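Local coordinates for protein ATP phosphoribosyltransferase regulatory subunit (Bacillus halodurans, PDB 3OD1) that is probably required, as the regulatory partner of ATP phosphoribosyltransferase, for the first step of histidine biosynthesis and may let histidine exert feedback control, at residues 22-34 against 316-328. Sequence-based numbering, arbitrary orientation.
Sequences EWYKTKKNICDQM and FGVRIDLLVEALN
Residues 22-34 of helix 21-40 and helix 320-327 meet where Lys27 and Val324 bring their CA atoms to 6.3 Å, the axes of these short segments 10.1 Å apart and crossing at 102°. In this class II aminoacyl-tRNA synthetase-like fold, strand 313-319 belongs to the large mixed sheet and its end runs straight into helix 320-327, so the contact lays the first long helix against the strand-helix junction. Val324 is a knob in a hole formed by Trp23, Thr26, Lys27 and Ile30. Its CG1, anti to the backbone N, meets the Trp23 indole near NE1 and also Thr26 CG2; its CG2 turns to Ile30 CD1, 3.8 Å away. Beyond the knob, Ile320 CG2 touches Lys27 CG at 3.5 Å, the two side chains crossing at nearly a right angle, while Cys31 SG rests on the CD1 and CG2 branches of Ile320. The Lys27 chain then bends away to carry NZ into salt bridges with Glu127 and with Glu47 of the second subunit. Asp321 CA comes to the edge of the Trp23 ring, whose plane is 89° from the carboxylate. That carboxylate is gripped side-on by Arg319, with NE 2.9 Å from OD2, which lies close to the guanidinium plane, and NH1 bonded to OD1. With an alanine in place of Asp321 the Arg319 guanidinium would probably lose its acidic mate and be freer to turn. Toward the sheet, Met34 (selenomethionine) puts SE 3.5 Å from Leu323 CD2, and the bend at chi3 (65°) turns CE to Val318 CG2, 3.7 Å away. Ile30 CG2 shares that Leu323 methyl, and Ile30 CD1 meets Leu327 CD1 tip to tip at a tight 3.4 Å.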
loop_
_atom_site.group_PDB
_atom_site.type_symbol
_atom_site.label_atom_id
_atom_site.label_comp_id
_atom_site.label_asym_id
_atom_site.label_seq_id
_atom_site.Cartn_x
_atom_site.Cartn_y
_atom_site.Cartn_z
ATOM N N GLU B 22 9.793 -13.182 1.396
ATOM C CA GLU B 22 10.281 -13.529 0.050
ATOM C C GLU B 22 9.267 -13.183 -1.025
ATOM O O GLU B 22 9.615 -12.628 -2.066
ATOM C CB GLU B 22 10.639 -15.012 -0.039
ATOM C CG GLU B 22 11.397 -15.542 1.170
ATOM C CD GLU B 22 10.558 -15.556 2.454
ATOM O OE1 GLU B 22 11.042 -15.015 3.466
ATOM O OE2 GLU B 22 9.427 -16.099 2.458
ATOM N N TRP B 23 8.004 -13.526 -0.786
ATOM C CA TRP B 23 6.956 -13.172 -1.719
ATOM C C TRP B 23 6.848 -11.652 -1.843
ATOM O O TRP B 23 6.609 -11.107 -2.927
ATOM C CB TRP B 23 5.615 -13.755 -1.263
ATOM C CG TRP B 23 4.609 -13.886 -2.386
ATOM C CD1 TRP B 23 4.394 -14.986 -3.162
ATOM C CD2 TRP B 23 3.691 -12.880 -2.856
ATOM N NE1 TRP B 23 3.401 -14.733 -4.082
ATOM C CE2 TRP B 23 2.955 -13.449 -3.915
ATOM C CE3 TRP B 23 3.426 -11.559 -2.484
ATOM C CZ2 TRP B 23 1.968 -12.743 -4.607
ATOM C CZ3 TRP B 23 2.443 -10.855 -3.173
ATOM C CH2 TRP B 23 1.728 -11.449 -4.221
ATOM N N TYR B 24 6.995 -10.956 -0.726
ATOM C CA TYR B 24 6.932 -9.499 -0.757
ATOM C C TYR B 24 7.990 -8.916 -1.687
ATOM O O TYR B 24 7.680 -8.047 -2.499
ATOM C CB TYR B 24 7.117 -8.889 0.643
ATOM C CG TYR B 24 6.981 -7.384 0.603
ATOM C CD1 TYR B 24 5.771 -6.772 0.892
ATOM C CD2 TYR B 24 8.048 -6.582 0.223
ATOM C CE1 TYR B 24 5.638 -5.403 0.836
ATOM C CE2 TYR B 24 7.922 -5.205 0.162
ATOM C CZ TYR B 24 6.716 -4.626 0.468
ATOM O OH TYR B 24 6.577 -3.258 0.408
ATOM N N LYS B 25 9.239 -9.370 -1.546
ATOM C CA LYS B 25 10.335 -8.827 -2.348
ATOM C C LYS B 25 10.093 -9.059 -3.835
ATOM O O LYS B 25 10.351 -8.181 -4.651
ATOM C CB LYS B 25 11.680 -9.463 -1.984
ATOM C CG LYS B 25 12.175 -9.198 -0.563
ATOM C CD LYS B 25 13.642 -9.625 -0.395
ATOM C CE LYS B 25 14.071 -9.689 1.082
ATOM N NZ LYS B 25 13.685 -10.980 1.752
ATOM N N THR B 26 9.643 -10.263 -4.174
ATOM C CA THR B 26 9.361 -10.618 -5.566
ATOM C C THR B 26 8.275 -9.731 -6.162
ATOM O O THR B 26 8.429 -9.211 -7.262
ATOM C CB THR B 26 8.927 -12.085 -5.683
ATOM O OG1 THR B 26 9.971 -12.909 -5.166
ATOM C CG2 THR B 26 8.664 -12.469 -7.152
ATOM N N LYS B 27 7.183 -9.568 -5.425
ATOM C CA LYS B 27 6.059 -8.771 -5.882
ATOM C C LYS B 27 6.483 -7.316 -6.005
ATOM O O LYS B 27 6.132 -6.636 -6.977
ATOM C CB LYS B 27 4.881 -8.922 -4.926
ATOM C CG LYS B 27 3.810 -7.883 -5.081
ATOM C CD LYS B 27 3.480 -7.251 -3.736
ATOM C CE LYS B 27 3.806 -5.762 -3.739
ATOM N NZ LYS B 27 3.313 -5.079 -2.499
ATOM N N LYS B 28 7.263 -6.842 -5.035
ATOM C CA LYS B 28 7.711 -5.458 -5.066
ATOM C C LYS B 28 8.556 -5.168 -6.298
ATOM O O LYS B 28 8.320 -4.167 -6.985
ATOM C CB LYS B 28 8.480 -5.076 -3.812
ATOM C CG LYS B 28 8.996 -3.639 -3.838
ATOM C CD LYS B 28 9.786 -3.339 -2.577
ATOM C CE LYS B 28 10.835 -2.264 -2.811
ATOM N NZ LYS B 28 10.207 -1.005 -3.275
ATOM N N ASN B 29 9.535 -6.027 -6.582
ATOM C CA ASN B 29 10.364 -5.818 -7.767
ATOM C C ASN B 29 9.502 -5.736 -9.026
ATOM O O ASN B 29 9.684 -4.840 -9.861
ATOM C CB ASN B 29 11.395 -6.931 -7.943
ATOM C CG ASN B 29 12.105 -6.852 -9.295
ATOM O OD1 ASN B 29 12.746 -5.848 -9.612
ATOM N ND2 ASN B 29 11.976 -7.903 -10.103
ATOM N N ILE B 30 8.571 -6.677 -9.165
ATOM C CA ILE B 30 7.654 -6.683 -10.312
ATOM C C ILE B 30 6.873 -5.366 -10.425
ATOM O O ILE B 30 6.872 -4.729 -11.476
ATOM C CB ILE B 30 6.715 -7.919 -10.280
ATOM C CG1 ILE B 30 7.525 -9.179 -10.586
ATOM C CG2 ILE B 30 5.548 -7.763 -11.264
ATOM C CD1 ILE B 30 6.783 -10.477 -10.344
ATOM N N CYS B 31 6.245 -4.934 -9.336
ATOM C CA CYS B 31 5.448 -3.704 -9.362
ATOM C C CYS B 31 6.282 -2.467 -9.649
ATOM O O CYS B 31 5.844 -1.578 -10.381
ATOM C CB CYS B 31 4.692 -3.519 -8.051
ATOM S SG CYS B 31 3.473 -4.794 -7.775
ATOM N N ASP B 32 7.475 -2.410 -9.063
ATOM C CA ASP B 32 8.382 -1.288 -9.281
ATOM C C ASP B 32 8.801 -1.171 -10.747
ATOM O O ASP B 32 8.910 -0.071 -11.273
ATOM C CB ASP B 32 9.614 -1.395 -8.395
ATOM C CG ASP B 32 9.311 -1.099 -6.927
ATOM O OD1 ASP B 32 8.149 -0.778 -6.572
ATOM O OD2 ASP B 32 10.252 -1.205 -6.130
ATOM N N GLN B 33 9.011 -2.300 -11.407
ATOM C CA GLN B 33 9.306 -2.275 -12.837
ATOM C C GLN B 33 8.123 -1.723 -13.635
ATOM O O GLN B 33 8.297 -0.893 -14.534
ATOM C CB GLN B 33 9.701 -3.666 -13.326
ATOM C CG GLN B 33 11.046 -4.125 -12.748
ATOM C CD GLN B 33 12.186 -3.222 -13.192
ATOM O OE1 GLN B 33 12.225 -2.783 -14.342
ATOM N NE2 GLN B 33 13.114 -2.936 -12.285
HETATM N N MSE B 34 6.915 -2.165 -13.302
HETATM C CA MSE B 34 5.743 -1.669 -14.007
HETATM C C MSE B 34 5.480 -0.194 -13.754
HETATM O O MSE B 34 5.159 0.548 -14.687
HETATM C CB MSE B 34 4.498 -2.510 -13.699
HETATM C CG MSE B 34 4.647 -3.968 -14.128
HETATM SE SE MSE B 34 2.988 -4.941 -14.012
HETATM C CE MSE B 34 1.986 -3.972 -15.388
ATOM N N PHE B 316 -6.436 0.259 -17.999
ATOM C CA PHE B 316 -6.273 -1.161 -17.723
ATOM C C PHE B 316 -5.955 -1.394 -16.249
ATOM O O PHE B 316 -5.528 -0.483 -15.529
ATOM C CB PHE B 316 -5.182 -1.791 -18.607
ATOM C CG PHE B 316 -3.765 -1.337 -18.281
ATOM C CD1 PHE B 316 -3.057 -1.904 -17.226
ATOM C CD2 PHE B 316 -3.137 -0.364 -19.053
ATOM C CE1 PHE B 316 -1.767 -1.497 -16.936
ATOM C CE2 PHE B 316 -1.837 0.041 -18.772
ATOM C CZ PHE B 316 -1.149 -0.526 -17.727
ATOM N N GLY B 317 -6.177 -2.627 -15.817
ATOM C CA GLY B 317 -5.800 -3.069 -14.488
ATOM C C GLY B 317 -5.048 -4.389 -14.588
ATOM O O GLY B 317 -5.340 -5.205 -15.459
ATOM N N VAL B 318 -4.075 -4.578 -13.704
ATOM C CA VAL B 318 -3.290 -5.805 -13.636
ATOM C C VAL B 318 -3.440 -6.431 -12.255
ATOM O O VAL B 318 -3.245 -5.749 -11.256
ATOM C CB VAL B 318 -1.801 -5.514 -13.868
ATOM C CG1 VAL B 318 -0.982 -6.821 -13.788
ATOM C CG2 VAL B 318 -1.599 -4.816 -15.223
ATOM N N ARG B 319 -3.791 -7.714 -12.208
ATOM C CA ARG B 319 -3.836 -8.482 -10.952
ATOM C C ARG B 319 -2.444 -8.942 -10.576
ATOM O O ARG B 319 -1.903 -9.846 -11.207
ATOM C CB ARG B 319 -4.730 -9.716 -11.102
ATOM C CG ARG B 319 -6.210 -9.452 -10.914
ATOM C CD ARG B 319 -6.528 -9.255 -9.447
ATOM N NE ARG B 319 -6.083 -10.368 -8.602
ATOM C CZ ARG B 319 -6.854 -11.389 -8.220
ATOM N NH1 ARG B 319 -6.356 -12.344 -7.449
ATOM N NH2 ARG B 319 -8.123 -11.465 -8.609
ATOM N N ILE B 320 -1.865 -8.315 -9.555
ATOM C CA ILE B 320 -0.460 -8.510 -9.222
ATOM C C ILE B 320 -0.164 -9.941 -8.783
ATOM O O ILE B 320 0.836 -10.534 -9.185
ATOM C CB ILE B 320 -0.002 -7.532 -8.118
ATOM C CG1 ILE B 320 -0.162 -6.083 -8.587
ATOM C CG2 ILE B 320 1.437 -7.806 -7.711
ATOM C CD1 ILE B 320 0.680 -5.753 -9.769
ATOM N N ASP B 321 -1.027 -10.498 -7.948
ATOM C CA ASP B 321 -0.779 -11.845 -7.457
ATOM C C ASP B 321 -0.802 -12.866 -8.592
ATOM O O ASP B 321 -0.003 -13.795 -8.613
ATOM C CB ASP B 321 -1.718 -12.210 -6.290
ATOM C CG ASP B 321 -3.185 -11.883 -6.570
ATOM O OD1 ASP B 321 -4.031 -12.285 -5.737
ATOM O OD2 ASP B 321 -3.498 -11.235 -7.600
ATOM N N LEU B 322 -1.695 -12.669 -9.559
ATOM C CA LEU B 322 -1.756 -13.552 -10.710
ATOM C C LEU B 322 -0.512 -13.380 -11.568
ATOM O O LEU B 322 -0.008 -14.336 -12.149
ATOM C CB LEU B 322 -3.018 -13.266 -11.535
ATOM C CG LEU B 322 -4.361 -13.597 -10.868
ATOM C CD1 LEU B 322 -5.568 -13.230 -11.754
ATOM C CD2 LEU B 322 -4.428 -15.070 -10.471
ATOM N N LEU B 323 -0.018 -12.149 -11.656
ATOM C CA LEU B 323 1.173 -11.886 -12.455
ATOM C C LEU B 323 2.414 -12.532 -11.819
ATOM O O LEU B 323 3.228 -13.147 -12.507
ATOM C CB LEU B 323 1.381 -10.376 -12.652
ATOM C CG LEU B 323 2.655 -9.951 -13.385
ATOM C CD1 LEU B 323 2.761 -10.652 -14.756
ATOM C CD2 LEU B 323 2.715 -8.416 -13.529
ATOM N N VAL B 324 2.548 -12.403 -10.507
ATOM C CA VAL B 324 3.668 -13.033 -9.799
ATOM C C VAL B 324 3.674 -14.557 -10.024
ATOM O O VAL B 324 4.709 -15.134 -10.362
ATOM C CB VAL B 324 3.672 -12.700 -8.291
ATOM C CG1 VAL B 324 4.812 -13.443 -7.569
ATOM C CG2 VAL B 324 3.802 -11.192 -8.059
ATOM N N GLU B 325 2.518 -15.198 -9.851
ATOM C CA GLU B 325 2.356 -16.614 -10.192
ATOM C C GLU B 325 2.860 -16.927 -11.600
ATOM O O GLU B 325 3.609 -17.879 -11.812
ATOM C CB GLU B 325 0.881 -17.003 -10.156
ATOM C CG GLU B 325 0.274 -17.315 -8.806
ATOM C CD GLU B 325 -1.209 -17.674 -8.933
ATOM O OE1 GLU B 325 -1.988 -17.339 -8.015
ATOM O OE2 GLU B 325 -1.599 -18.274 -9.967
ATOM N N ALA B 326 2.411 -16.132 -12.568
ATOM C CA ALA B 326 2.708 -16.371 -13.978
ATOM C C ALA B 326 4.200 -16.273 -14.314
ATOM O O ALA B 326 4.661 -16.850 -15.301
ATOM C CB ALA B 326 1.906 -15.409 -14.847
ATOM N N LEU B 327 4.943 -15.544 -13.488
ATOM C CA LEU B 327 6.349 -15.252 -13.742
ATOM C C LEU B 327 7.345 -16.245 -13.114
ATOM O O LEU B 327 8.514 -16.276 -13.500
ATOM C CB LEU B 327 6.676 -13.829 -13.274
ATOM C CG LEU B 327 6.281 -12.710 -14.245
ATOM C CD1 LEU B 327 6.424 -11.340 -13.595
ATOM C CD2 LEU B 327 7.145 -12.798 -15.470
ATOM N N ASN B 328 6.900 -17.050 -12.151
ATOM C CA ASN B 328 7.831 -17.934 -11.440
ATOM C C ASN B 328 7.164 -19.087 -10.697
ATOM O O ASN B 328 6.020 -18.978 -10.257
ATOM C CB ASN B 328 8.710 -17.122 -10.480
ATOM C CG ASN B 328 7.897 -16.218 -9.560
ATOM O OD1 ASN B 328 7.213 -16.696 -8.652
ATOM N ND2 ASN B 328 7.970 -14.907 -9.791
#